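Local coordinates for chitin oligosaccharide binding protein NagB2 (Paenibacillus sp. FPU-7, PDB 7EHO) that binds chitin oligosaccharides, probably handing them to an ABC transporter for uptake as an extracellular solute-binding protein, at residues 29-34 and 63-68; 126-131 and 382-387; 152-157 and 291-296; 188-193 and 250-255. One frame throughout, in Å; residues are numbered along the deposited sequence.

Overall arrangement
Along the chain contact 1 closes before the others begin, and contact 2 spans a long loop inside which contact 3 is nested, with contact 4 nested in turn inside contact 3. All four reach one mixed sheet, though at well separated places: contacts 1 and 4 lie on opposite sides of the chain's centre, their own centres about 52 Å apart, while contacts 3 and 4 are neighbours with centres about 20 Å apart. Contact 2 sits nearest the middle, its centre about 9 Å from that of the chain, beside strand 309-320. Strands 138-154 and 309-320 pair with each other and tie the sheet together, consistent with the two-lobed architecture of periplasmic-type binding proteins.

Contact 1: residues 29-34 and 63-68; sequences SVSLTL and GATFKL
Val30 and Ala64 begin an in-register run of parallel pairs that continues through Leu32 with Phe66 to Leu34 with Leu68. The two strands approach to 4.5 Å between their axes, and the two segments are held by five backbone hydrogen bonds, the shortest from Lys67 N to Leu32 O at 2.7 Å. The tight side is the apolar face that carries Val30, Leu32, Leu34, Ala64, Phe66 and Leu68. There Val30 CG1 meets Ala64 CB at 3.7 Å, a fit that follows from its chi1 of 65°, which sets this methyl between the backbone N and the carbonyl carbon. The Phe66 ring presents CD2 to Leu32 CB at 4.0 Å, and Leu34 CD1 approaches the same CD2 from farther along the strand. Helix 44-60 covers Phe66 and Leu34 through Val54, whereas Leu32 packs on Ala331 and Val332 of helix 326-339.

The other face, with Ser31, Thr33, Thr65 and Lys67, is much looser and largely open to solvent. Ser31 and Thr65 do not bond directly; a water bridges them, 2.5 Å from Ser31 OG and 2.6 Å from Thr65 OG1. Ser31 OG stands anti to its own N (chi1 176°), which carries it along the strand to 3.9 Å from Lys67 CG. Gly63 leads into the second strand, and its carbonyl O receives Val30 N. Strand 30-36, helix 44-60 and strand 64-70 together form a beta-alpha-beta unit, the building block of the alpha/beta lobes of periplasmic-type binding proteins.

Contact 2: residues 126-131 and 382-387; sequences KFFELR and KAAFPA
Phe128 and Ala384 mark the closest backbone approach, 5.8 Å between their CA atoms, where an irregular loop runs past the short strand 383-385 with the two chain directions 40° apart. In this alpha/beta binding-protein fold the strand pairs in parallel with strand 309-320, and the loop precedes strand 134-135. No direct hydrogen bond joins the two segments; two waters bridge them instead. One water donates to Phe128 O at 2.6 Å and accepts from Ala384 N at 2.9 Å, linking the two backbones. A second water donates to Glu129 OE1 and, weakly, to Ala384 O.

Among the side chains, Phe128 brings CD1 to within 3.7 Å of the Ala384 methyl, CB, while the carbonyl carbon of Ala383 lies at the ring's edge. The same ring meets that of Trp314 on strand 309-320 with their planes nearly parallel, and Trp314 also touches Ala384 and Glu129. Farther along, the Pro386 ring is crossed at about a right angle by both Glu129 and Arg131. With CG anti to the backbone N (chi1 -179°) and a bend at the next bond, Glu129 places OE1 4.0 Å from Pro386 CG. Its carboxylate is divided between tasks: OE1 takes the water, and OE2 accepts Arg131 N at 2.9 Å, met on the anti side and 23° out of the carboxylate plane. Finally, Arg131 CD rests 3.7 Å from Pro386 CG.

Contact 3: residues 152-157 and 291-296; sequences YYNTKL and KDNVGY
The Tyr152 ring receives the edge of Tyr296 over one face in a T-shaped stack, the ring centroids 5.0 Å apart and the planes at 79°. Tyr296 CD1 sits above the centre of the Tyr152 ring, 3.8 Å from its plane. The two first torsions differ: Tyr152 CG lies beside its backbone N (chi1 -65°), whereas Tyr296 CG is anti to its own. Helix 369-379 lines the pair through Ile374, and the Tyr152 hydroxyl is hydrogen-bonded to Thr279. On the other side of the sheet, the Tyr153 ring lies over the backbone of Gly295, whose N is above the ring toward its rim; Tyr153 CD1 comes within 3.4 Å of Gly295 C. Gly295 has no side chain, and the ring lies directly on its backbone.

Tyr153 and Gly295 form the hydrogen-bonded pair of the antiparallel ladder, Gly295 N giving the shorter bond, 2.8 Å to Tyr153 O. Beyond them Thr155 N donates to Asn293 O at 3.1 Å, extending the link to the start of the helix. Asn154 and Asn293 lie side by side, their amide planes 27° apart. Asn154 OD1 accepts from Leu157 N at 3.1 Å and, weakly, from Lys156 N. The arrangement is an antiparallel strand pair in which strand 138-154 passes directly into helix 155-160, with Asn154 as its N-cap.

Contact 4: residues 188-193 and 250-255; sequences IALGGG and PNVLGL
Val252 O takes a hydrogen bond across the contact from Gly192 N at 3.0 Å, and within its own turn a weak one from Leu255 N. Beside it, Leu255 O accepts Gly193 N, also at 3.0 Å, with the donor tilted 23° from the carbonyl plane. Two successive amides of the glycine run thus dock on two carbonyls of the 250-255 turn, which is folded by a bond from Gly254 N to Asn251 O and includes a short 3-10 segment. The backbones come very close here: the CA atoms of Gly193 and Leu253 are 3.9 Å apart, and Gly193 CA lies 3.3 Å from Leu253 O. Gly193 has no side chain, and its CA rests directly against that oxygen.

The apolar part lies toward the start of the glycine run. Leu190 and Val252 stand side by side and point the same way, Leu190 CG 3.7 Å from Val252 CG2. That methyl, anti to the Val252 backbone N, also packs against Leu190 O at 3.4 Å. Leu253 brings CD2 to 3.8 Å from Gly192 O, a carbonyl that is hydrogen-bonded to Gln405 of helix 394-408. The turn follows helix 230-244 and leads into helix 257-265, whose Phe264 touches Ala189, while strand 188-189 runs parallel to strand 271-275 and packs through Ile188 on helix 170-182.

Contact 1: residues 29-34 and 63-68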
loop_
_atom_site.group_PDB
_atom_site.type_symbol
_atom_site.label_atom_id
_atom_site.label_comp_id
_atom_site.label_asym_id
_atom_site.label_seq_id
_atom_site.Cartn_x
_atom_site.Cartn_y
_atom_site.Cartn_z
ATOM N N SER A 29 11.910 6.784 37.525
ATOM C CA SER A 29 11.000 7.597 36.733
ATOM C C SER A 29 11.637 8.003 35.405
ATOM O O SER A 29 12.821 8.346 35.332
ATOM C CB SER A 29 10.585 8.845 37.509
ATOM O OG SER A 29 11.520 9.884 37.308
ATOM N N VAL A 30 10.835 7.971 34.347
ATOM C CA VAL A 30 11.286 8.399 33.026
ATOM C C VAL A 30 10.096 8.977 32.278
ATOM O O VAL A 30 8.997 8.420 32.317
ATOM C CB VAL A 30 11.968 7.238 32.265
ATOM C CG1 VAL A 30 10.994 6.076 31.943
ATOM C CG2 VAL A 30 12.637 7.750 31.004
ATOM N N SER A 31 10.303 10.119 31.630
ATOM C CA SER A 31 9.258 10.769 30.856
ATOM C C SER A 31 9.638 10.768 29.382
ATOM O O SER A 31 10.741 11.194 29.021
ATOM C CB SER A 31 9.023 12.202 31.358
ATOM O OG SER A 31 8.072 12.869 30.530
ATOM N N LEU A 32 8.730 10.291 28.534
ATOM C CA LEU A 32 8.957 10.213 27.094
ATOM C C LEU A 32 7.917 11.052 26.368
ATOM O O LEU A 32 6.721 10.946 26.651
ATOM C CB LEU A 32 8.899 8.756 26.590
ATOM C CG LEU A 32 10.023 7.833 27.087
ATOM C CD1 LEU A 32 9.608 7.169 28.425
ATOM C CD2 LEU A 32 10.334 6.769 26.051
ATOM N N THR A 33 8.365 11.881 25.430
ATOM C CA THR A 33 7.435 12.581 24.558
ATOM C C THR A 33 7.078 11.673 23.384
ATOM O O THR A 33 7.958 11.054 22.781
ATOM C CB THR A 33 8.045 13.886 24.060
ATOM O OG1 THR A 33 8.217 14.777 25.174
ATOM C CG2 THR A 33 7.134 14.534 23.023
ATOM N N LEU A 34 5.795 11.591 23.064
ATOM C CA LEU A 34 5.326 10.748 21.964
ATOM C C LEU A 34 4.675 11.675 20.936
ATOM O O LEU A 34 3.521 12.084 21.151
ATOM C CB LEU A 34 4.369 9.674 22.493
ATOM C CG LEU A 34 4.045 8.430 21.657
ATOM C CD1 LEU A 34 3.226 7.446 22.528
ATOM C CD2 LEU A 34 3.285 8.784 20.374
ATOM N N GLY A 63 6.702 4.091 36.672
ATOM C CA GLY A 63 7.683 5.151 36.555
ATOM C C GLY A 63 7.811 5.726 35.158
ATOM O O GLY A 63 8.248 6.868 35.010
ATOM N N ALA A 64 7.444 4.966 34.136
ATOM C CA ALA A 64 7.506 5.425 32.751
ATOM C C ALA A 64 6.198 6.117 32.396
ATOM O O ALA A 64 5.115 5.535 32.554
ATOM C CB ALA A 64 7.769 4.242 31.819
ATOM N N THR A 65 6.290 7.367 31.947
ATOM C CA THR A 65 5.118 8.123 31.545
ATOM C C THR A 65 5.360 8.719 30.167
ATOM O O THR A 65 6.496 9.008 29.789
ATOM C CB THR A 65 4.764 9.232 32.550
ATOM O OG1 THR A 65 5.869 10.142 32.689
ATOM C CG2 THR A 65 4.415 8.641 33.899
ATOM N N PHE A 66 4.278 8.871 29.410
ATOM C CA PHE A 66 4.342 9.307 28.022
ATOM C C PHE A 66 3.558 10.607 27.887
ATOM O O PHE A 66 2.370 10.658 28.226
ATOM C CB PHE A 66 3.776 8.219 27.097
ATOM C CG PHE A 66 4.546 6.906 27.132
ATOM C CD1 PHE A 66 4.276 5.948 28.096
ATOM C CD2 PHE A 66 5.528 6.633 26.198
ATOM C CE1 PHE A 66 4.968 4.749 28.116
ATOM C CE2 PHE A 66 6.231 5.441 26.211
ATOM C CZ PHE A 66 5.951 4.489 27.184
ATOM N N LYS A 67 4.210 11.665 27.403
ATOM C CA LYS A 67 3.521 12.927 27.149
ATOM C C LYS A 67 3.132 12.956 25.682
ATOM O O LYS A 67 3.998 13.105 24.824
ATOM C CB LYS A 67 4.396 14.133 27.481
ATOM C CG LYS A 67 4.801 14.209 28.940
ATOM C CD LYS A 67 4.848 15.659 29.388
ATOM C CE LYS A 67 6.077 16.358 28.847
ATOM N NZ LYS A 67 6.697 17.285 29.863
ATOM N N LEU A 68 1.848 12.771 25.395
ATOM C CA LEU A 68 1.401 12.779 24.005
ATOM C C LEU A 68 1.505 14.202 23.450
ATOM O O LEU A 68 1.066 15.160 24.096
ATOM C CB LEU A 68 -0.039 12.270 23.890
ATOM C CG LEU A 68 -0.201 10.743 23.749
ATOM C CD1 LEU A 68 0.602 10.000 24.791
ATOM C CD2 LEU A 68 -1.668 10.376 23.844
HETATM O O HOH W 1 5.784 12.438 31.458
#

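Contact 2: residues 126-131 and 382-387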
loop_
_atom_site.group_PDB
_atom_site.type_symbol
_atom_site.label_atom_id
_atom_site.label_comp_id
_atom_site.label_asym_id
_atom_site.label_seq_id
_atom_site.Cartn_x
_atom_site.Cartn_y
_atom_site.Cartn_z
ATOM N N LYS A 126 6.696 -10.159 11.288
ATOM C CA LYS A 126 5.258 -9.968 11.434
ATOM C C LYS A 126 4.700 -8.818 10.610
ATOM O O LYS A 126 3.492 -8.620 10.617
ATOM C CB LYS A 126 4.892 -9.766 12.905
ATOM C CG LYS A 126 5.281 -10.946 13.812
ATOM C CD LYS A 126 4.503 -12.185 13.422
ATOM C CE LYS A 126 4.895 -13.417 14.257
ATOM N NZ LYS A 126 6.381 -13.521 14.429
ATOM N N PHE A 127 5.539 -8.067 9.917
ATOM C CA PHE A 127 5.110 -6.941 9.106
ATOM C C PHE A 127 5.143 -7.334 7.638
ATOM O O PHE A 127 5.926 -8.193 7.229
ATOM C CB PHE A 127 6.004 -5.709 9.331
ATOM C CG PHE A 127 5.900 -5.124 10.714
ATOM C CD1 PHE A 127 6.680 -5.603 11.749
ATOM C CD2 PHE A 127 5.022 -4.087 10.968
ATOM C CE1 PHE A 127 6.558 -5.076 13.052
ATOM C CE2 PHE A 127 4.916 -3.534 12.271
ATOM C CZ PHE A 127 5.677 -4.042 13.296
ATOM N N PHE A 128 4.283 -6.690 6.852
ATOM C CA PHE A 128 4.263 -6.931 5.418
ATOM C C PHE A 128 5.542 -6.439 4.758
ATOM O O PHE A 128 6.119 -7.136 3.921
ATOM C CB PHE A 128 3.025 -6.259 4.787
ATOM C CG PHE A 128 1.788 -7.116 4.850
ATOM C CD1 PHE A 128 1.697 -8.273 4.085
ATOM C CD2 PHE A 128 0.735 -6.779 5.676
ATOM C CE1 PHE A 128 0.563 -9.099 4.132
ATOM C CE2 PHE A 128 -0.412 -7.591 5.739
ATOM C CZ PHE A 128 -0.483 -8.750 4.981
ATOM N N GLU A 129 5.998 -5.238 5.102
ATOM C CA GLU A 129 7.159 -4.686 4.407
ATOM C C GLU A 129 7.805 -3.610 5.263
ATOM O O GLU A 129 7.158 -2.605 5.578
ATOM C CB GLU A 129 6.737 -4.092 3.052
ATOM C CG GLU A 129 7.950 -3.519 2.303
ATOM C CD GLU A 129 8.969 -4.578 2.000
ATOM O OE1 GLU A 129 8.772 -5.332 1.012
ATOM O OE2 GLU A 129 9.971 -4.682 2.744
ATOM N N LEU A 130 9.083 -3.796 5.605
ATOM C CA LEU A 130 9.825 -2.810 6.370
ATOM C C LEU A 130 10.856 -2.065 5.527
ATOM O O LEU A 130 11.601 -1.265 6.084
ATOM C CB LEU A 130 10.538 -3.486 7.552
ATOM C CG LEU A 130 9.603 -4.149 8.588
ATOM C CD1 LEU A 130 10.384 -4.806 9.727
ATOM C CD2 LEU A 130 8.623 -3.117 9.124
ATOM N N ARG A 131 10.919 -2.305 4.209
ATOM C CA ARG A 131 12.040 -1.778 3.427
ATOM C C ARG A 131 12.083 -0.258 3.461
ATOM O O ARG A 131 13.162 0.325 3.385
ATOM C CB ARG A 131 11.949 -2.250 1.970
ATOM C CG ARG A 131 10.731 -1.729 1.229
ATOM C CD ARG A 131 10.776 -1.987 -0.298
ATOM N NE ARG A 131 12.119 -1.903 -0.864
ATOM C CZ ARG A 131 12.656 -0.773 -1.327
ATOM N NH1 ARG A 131 11.964 0.371 -1.295
ATOM N NH2 ARG A 131 13.886 -0.778 -1.832
ATOM N N LYS A 382 0.025 -14.459 1.045
ATOM C CA LYS A 382 1.312 -15.027 1.438
ATOM C C LYS A 382 2.303 -13.934 1.816
ATOM O O LYS A 382 3.059 -14.065 2.786
ATOM C CB LYS A 382 1.879 -15.870 0.297
ATOM C CG LYS A 382 2.982 -16.819 0.747
ATOM C CD LYS A 382 3.426 -17.734 -0.385
ATOM C CE LYS A 382 4.054 -16.943 -1.520
ATOM N NZ LYS A 382 4.647 -17.845 -2.560
ATOM N N ALA A 383 2.319 -12.850 1.056
ATOM C CA ALA A 383 3.231 -11.742 1.290
ATOM C C ALA A 383 2.743 -10.559 0.462
ATOM O O ALA A 383 1.816 -10.679 -0.344
ATOM C CB ALA A 383 4.675 -12.104 0.920
ATOM N N ALA A 384 3.395 -9.424 0.654
ATOM C CA ALA A 384 3.144 -8.230 -0.142
ATOM C C ALA A 384 4.349 -7.905 -1.024
ATOM O O ALA A 384 5.465 -8.342 -0.757
ATOM C CB ALA A 384 2.836 -7.041 0.766
ATOM N N PHE A 385 4.113 -7.136 -2.092
ATOM C CA PHE A 385 5.202 -6.547 -2.863
ATOM C C PHE A 385 4.982 -5.049 -3.024
ATOM O O PHE A 385 3.836 -4.582 -3.040
ATOM C CB PHE A 385 5.330 -7.229 -4.238
ATOM C CG PHE A 385 4.081 -7.163 -5.081
ATOM C CD1 PHE A 385 3.104 -8.149 -4.955
ATOM C CD2 PHE A 385 3.920 -6.170 -6.062
ATOM C CE1 PHE A 385 1.955 -8.118 -5.758
ATOM C CE2 PHE A 385 2.781 -6.126 -6.862
ATOM C CZ PHE A 385 1.802 -7.108 -6.716
ATOM N N PRO A 386 6.059 -4.272 -3.145
ATOM C CA PRO A 386 5.922 -2.820 -3.213
ATOM C C PRO A 386 5.386 -2.406 -4.573
ATOM O O PRO A 386 5.426 -3.166 -5.543
ATOM C CB PRO A 386 7.363 -2.326 -3.081
ATOM C CG PRO A 386 8.085 -3.411 -2.447
ATOM C CD PRO A 386 7.471 -4.662 -2.952
ATOM N N ALA A 387 4.916 -1.166 -4.640
ATOM C CA ALA A 387 4.681 -0.546 -5.939
ATOM C C ALA A 387 6.011 -0.406 -6.666
ATOM O O ALA A 387 7.029 -0.112 -6.049
ATOM C CB ALA A 387 4.029 0.825 -5.759
HETATM O O HOH W 2 5.122 -9.394 2.960
HETATM O O HOH W 3 6.477 -5.716 -0.004
#

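Contact 3: residues 152-157 and 291-296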
loop_
_atom_site.group_PDB
_atom_site.type_symbol
_atom_site.label_atom_id
_atom_site.label_comp_id
_atom_site.label_asym_id
_atom_site.label_seq_id
_atom_site.Cartn_x
_atom_site.Cartn_y
_atom_site.Cartn_z
ATOM N N TYR A 152 -12.048 -3.969 -6.324
ATOM C CA TYR A 152 -13.397 -3.763 -5.811
ATOM C C TYR A 152 -14.338 -4.302 -6.874
ATOM O O TYR A 152 -14.064 -4.163 -8.068
ATOM C CB TYR A 152 -13.677 -2.270 -5.598
ATOM C CG TYR A 152 -12.812 -1.631 -4.518
ATOM C CD1 TYR A 152 -11.574 -1.087 -4.830
ATOM C CD2 TYR A 152 -13.242 -1.561 -3.210
ATOM C CE1 TYR A 152 -10.788 -0.525 -3.864
ATOM C CE2 TYR A 152 -12.469 -0.978 -2.223
ATOM C CZ TYR A 152 -11.241 -0.465 -2.565
ATOM O OH TYR A 152 -10.455 0.116 -1.612
ATOM N N TYR A 153 -15.445 -4.917 -6.470
ATOM C CA TYR A 153 -16.354 -5.413 -7.501
ATOM C C TYR A 153 -17.805 -5.326 -7.035
ATOM O O TYR A 153 -18.098 -5.259 -5.841
ATOM C CB TYR A 153 -15.988 -6.833 -7.938
ATOM C CG TYR A 153 -16.504 -7.955 -7.055
ATOM C CD1 TYR A 153 -15.773 -8.383 -5.946
ATOM C CD2 TYR A 153 -17.698 -8.606 -7.348
ATOM C CE1 TYR A 153 -16.232 -9.431 -5.138
ATOM C CE2 TYR A 153 -18.155 -9.657 -6.558
ATOM C CZ TYR A 153 -17.430 -10.048 -5.457
ATOM O OH TYR A 153 -17.901 -11.085 -4.680
ATOM N N ASN A 154 -18.699 -5.313 -8.019
ATOM C CA ASN A 154 -20.140 -5.144 -7.840
ATOM C C ASN A 154 -20.766 -6.526 -7.861
ATOM O O ASN A 154 -20.796 -7.175 -8.903
ATOM C CB ASN A 154 -20.704 -4.251 -8.945
ATOM C CG ASN A 154 -22.195 -3.883 -8.748
ATOM O OD1 ASN A 154 -22.995 -4.691 -8.295
ATOM N ND2 ASN A 154 -22.550 -2.657 -9.097
ATOM N N THR A 155 -21.236 -6.981 -6.699
ATOM C CA THR A 155 -21.731 -8.346 -6.585
ATOM C C THR A 155 -23.014 -8.537 -7.373
ATOM O O THR A 155 -23.287 -9.645 -7.841
ATOM C CB THR A 155 -21.965 -8.699 -5.121
ATOM O OG1 THR A 155 -22.938 -7.808 -4.579
ATOM C CG2 THR A 155 -20.677 -8.573 -4.325
ATOM N N LYS A 156 -23.797 -7.468 -7.539
ATOM C CA LYS A 156 -25.052 -7.567 -8.279
ATOM C C LYS A 156 -24.788 -7.677 -9.784
ATOM O O LYS A 156 -25.378 -8.523 -10.469
ATOM C CB LYS A 156 -25.930 -6.360 -7.920
ATOM C CG LYS A 156 -27.428 -6.616 -7.944
ATOM C CD LYS A 156 -28.240 -5.319 -7.824
ATOM C CE LYS A 156 -28.718 -5.049 -6.390
ATOM N NZ LYS A 156 -29.566 -3.811 -6.336
ATOM N N LEU A 157 -23.863 -6.872 -10.315
ATOM C CA LEU A 157 -23.504 -7.013 -11.730
ATOM C C LEU A 157 -22.864 -8.370 -12.004
ATOM O O LEU A 157 -23.094 -8.973 -13.059
ATOM C CB LEU A 157 -22.566 -5.884 -12.145
ATOM C CG LEU A 157 -23.182 -4.471 -12.175
ATOM C CD1 LEU A 157 -22.130 -3.449 -12.610
ATOM C CD2 LEU A 157 -24.388 -4.445 -13.125
ATOM N N LYS A 291 -22.486 0.905 -2.565
ATOM C CA LYS A 291 -22.092 0.606 -1.192
ATOM C C LYS A 291 -22.956 -0.392 -0.450
ATOM O O LYS A 291 -22.570 -0.791 0.655
ATOM C CB LYS A 291 -21.937 1.959 -0.517
ATOM C CG LYS A 291 -23.202 2.809 -0.338
ATOM C CD LYS A 291 -22.658 4.110 0.302
ATOM C CE LYS A 291 -23.644 5.245 0.697
ATOM N NZ LYS A 291 -24.196 5.939 -0.566
ATOM N N ASP A 292 -24.063 -0.844 -1.025
ATOM C CA ASP A 292 -24.851 -1.905 -0.433
ATOM C C ASP A 292 -24.553 -3.267 -1.034
ATOM O O ASP A 292 -25.150 -4.255 -0.602
ATOM C CB ASP A 292 -26.356 -1.627 -0.568
ATOM C CG ASP A 292 -26.800 -0.347 0.138
ATOM O OD1 ASP A 292 -27.918 0.130 -0.160
ATOM O OD2 ASP A 292 -26.046 0.183 0.985
ATOM N N ASN A 293 -23.654 -3.346 -2.020
ATOM C CA ASN A 293 -23.432 -4.581 -2.764
ATOM C C ASN A 293 -22.082 -4.559 -3.474
ATOM O O ASN A 293 -21.990 -4.697 -4.695
ATOM C CB ASN A 293 -24.618 -4.823 -3.703
ATOM C CG ASN A 293 -25.010 -3.586 -4.493
ATOM O OD1 ASN A 293 -24.285 -3.125 -5.379
ATOM N ND2 ASN A 293 -26.146 -2.990 -4.111
ATOM N N VAL A 294 -21.032 -4.383 -2.683
ATOM C CA VAL A 294 -19.659 -4.258 -3.149
ATOM C C VAL A 294 -18.813 -5.301 -2.434
ATOM O O VAL A 294 -18.987 -5.542 -1.234
ATOM C CB VAL A 294 -19.126 -2.818 -2.930
ATOM C CG1 VAL A 294 -19.083 -2.469 -1.455
ATOM C CG2 VAL A 294 -17.726 -2.657 -3.528
ATOM N N GLY A 295 -17.934 -5.960 -3.184
ATOM C CA GLY A 295 -17.004 -6.919 -2.629
ATOM C C GLY A 295 -15.576 -6.598 -3.026
ATOM O O GLY A 295 -15.309 -5.538 -3.614
ATOM N N TYR A 296 -14.646 -7.503 -2.726
ATOM C CA TYR A 296 -13.234 -7.219 -2.955
ATOM C C TYR A 296 -12.465 -8.519 -3.120
ATOM O O TYR A 296 -12.737 -9.486 -2.411
ATOM C CB TYR A 296 -12.668 -6.418 -1.781
ATOM C CG TYR A 296 -11.252 -5.899 -1.944
ATOM C CD1 TYR A 296 -11.014 -4.622 -2.451
ATOM C CD2 TYR A 296 -10.158 -6.662 -1.546
ATOM C CE1 TYR A 296 -9.714 -4.127 -2.583
ATOM C CE2 TYR A 296 -8.858 -6.184 -1.656
ATOM C CZ TYR A 296 -8.647 -4.911 -2.179
ATOM O OH TYR A 296 -7.373 -4.406 -2.291
#

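Contact 4: residues 188-193 and 250-255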
loop_
_atom_site.group_PDB
_atom_site.type_symbol
_atom_site.label_atom_id
_atom_site.label_comp_id
_atom_site.label_asym_id
_atom_site.label_seq_id
_atom_site.Cartn_x
_atom_site.Cartn_y
_atom_site.Cartn_z
ATOM N N ILE A 188 -14.259 -3.750 -16.450
ATOM C CA ILE A 188 -13.277 -3.082 -15.590
ATOM C C ILE A 188 -13.344 -1.582 -15.828
ATOM O O ILE A 188 -13.054 -1.114 -16.937
ATOM C CB ILE A 188 -11.848 -3.582 -15.858
ATOM C CG1 ILE A 188 -11.788 -5.114 -15.847
ATOM C CG2 ILE A 188 -10.855 -2.991 -14.863
ATOM C CD1 ILE A 188 -10.434 -5.636 -16.287
ATOM N N ALA A 189 -13.697 -0.838 -14.791
ATOM C CA ALA A 189 -13.589 0.616 -14.812
ATOM C C ALA A 189 -12.140 1.049 -14.638
ATOM O O ALA A 189 -11.385 0.466 -13.852
ATOM C CB ALA A 189 -14.449 1.231 -13.709
ATOM N N LEU A 190 -11.760 2.104 -15.353
ATOM C CA LEU A 190 -10.409 2.629 -15.255
ATOM C C LEU A 190 -10.388 4.004 -15.890
ATOM O O LEU A 190 -10.837 4.180 -17.025
ATOM C CB LEU A 190 -9.393 1.695 -15.923
ATOM C CG LEU A 190 -7.903 2.029 -15.880
ATOM C CD1 LEU A 190 -7.505 2.603 -14.556
ATOM C CD2 LEU A 190 -7.086 0.760 -16.176
ATOM N N GLY A 191 -9.879 4.965 -15.148
ATOM C CA GLY A 191 -9.659 6.303 -15.666
ATOM C C GLY A 191 -8.172 6.588 -15.754
ATOM O O GLY A 191 -7.515 6.838 -14.733
ATOM N N GLY A 192 -7.621 6.543 -16.968
ATOM C CA GLY A 192 -6.188 6.602 -17.135
ATOM C C GLY A 192 -5.728 7.669 -18.109
ATOM O O GLY A 192 -4.611 7.592 -18.620
ATOM N N GLY A 193 -6.578 8.649 -18.364
ATOM C CA GLY A 193 -6.314 9.647 -19.383
ATOM C C GLY A 193 -5.475 10.787 -18.848
ATOM O O GLY A 193 -5.191 10.872 -17.657
ATOM N N PRO A 250 -13.496 0.953 -22.759
ATOM C CA PRO A 250 -12.969 1.635 -23.958
ATOM C C PRO A 250 -12.698 3.121 -23.789
ATOM O O PRO A 250 -11.796 3.654 -24.460
ATOM C CB PRO A 250 -14.060 1.364 -25.017
ATOM C CG PRO A 250 -14.722 0.107 -24.547
ATOM C CD PRO A 250 -14.751 0.239 -23.037
ATOM N N ASN A 251 -13.447 3.819 -22.926
ATOM C CA ASN A 251 -13.223 5.242 -22.714
ATOM C C ASN A 251 -12.081 5.555 -21.744
ATOM O O ASN A 251 -11.951 6.722 -21.339
ATOM C CB ASN A 251 -14.507 5.899 -22.219
ATOM C CG ASN A 251 -15.625 5.783 -23.202
ATOM O OD1 ASN A 251 -16.742 5.353 -22.861
ATOM N ND2 ASN A 251 -15.356 6.192 -24.431
ATOM N N VAL A 252 -11.250 4.559 -21.411
ATOM C CA VAL A 252 -10.204 4.699 -20.391
ATOM C C VAL A 252 -9.359 5.954 -20.581
ATOM O O VAL A 252 -9.073 6.666 -19.609
ATOM C CB VAL A 252 -9.343 3.415 -20.326
ATOM C CG1 VAL A 252 -8.613 3.146 -21.641
ATOM C CG2 VAL A 252 -8.327 3.535 -19.216
ATOM N N LEU A 253 -8.959 6.262 -21.820
ATOM C CA LEU A 253 -8.034 7.378 -22.019
ATOM C C LEU A 253 -8.748 8.714 -22.102
ATOM O O LEU A 253 -8.077 9.760 -22.175
ATOM C CB LEU A 253 -7.171 7.153 -23.277
ATOM C CG LEU A 253 -6.177 5.969 -23.253
ATOM C CD1 LEU A 253 -5.369 5.931 -24.531
ATOM C CD2 LEU A 253 -5.231 6.087 -22.038
ATOM N N GLY A 254 -10.077 8.712 -22.091
ATOM C CA GLY A 254 -10.856 9.930 -22.060
ATOM C C GLY A 254 -11.447 10.213 -20.705
ATOM O O GLY A 254 -12.320 11.081 -20.595
ATOM N N LEU A 255 -10.987 9.518 -19.664
ATOM C CA LEU A 255 -11.533 9.640 -18.326
ATOM C C LEU A 255 -10.406 9.926 -17.353
ATOM O O LEU A 255 -9.345 9.297 -17.414
ATOM C CB LEU A 255 -12.261 8.357 -17.904
ATOM C CG LEU A 255 -13.518 7.991 -18.682
ATOM C CD1 LEU A 255 -13.964 6.558 -18.371
ATOM C CD2 LEU A 255 -14.654 8.965 -18.363
#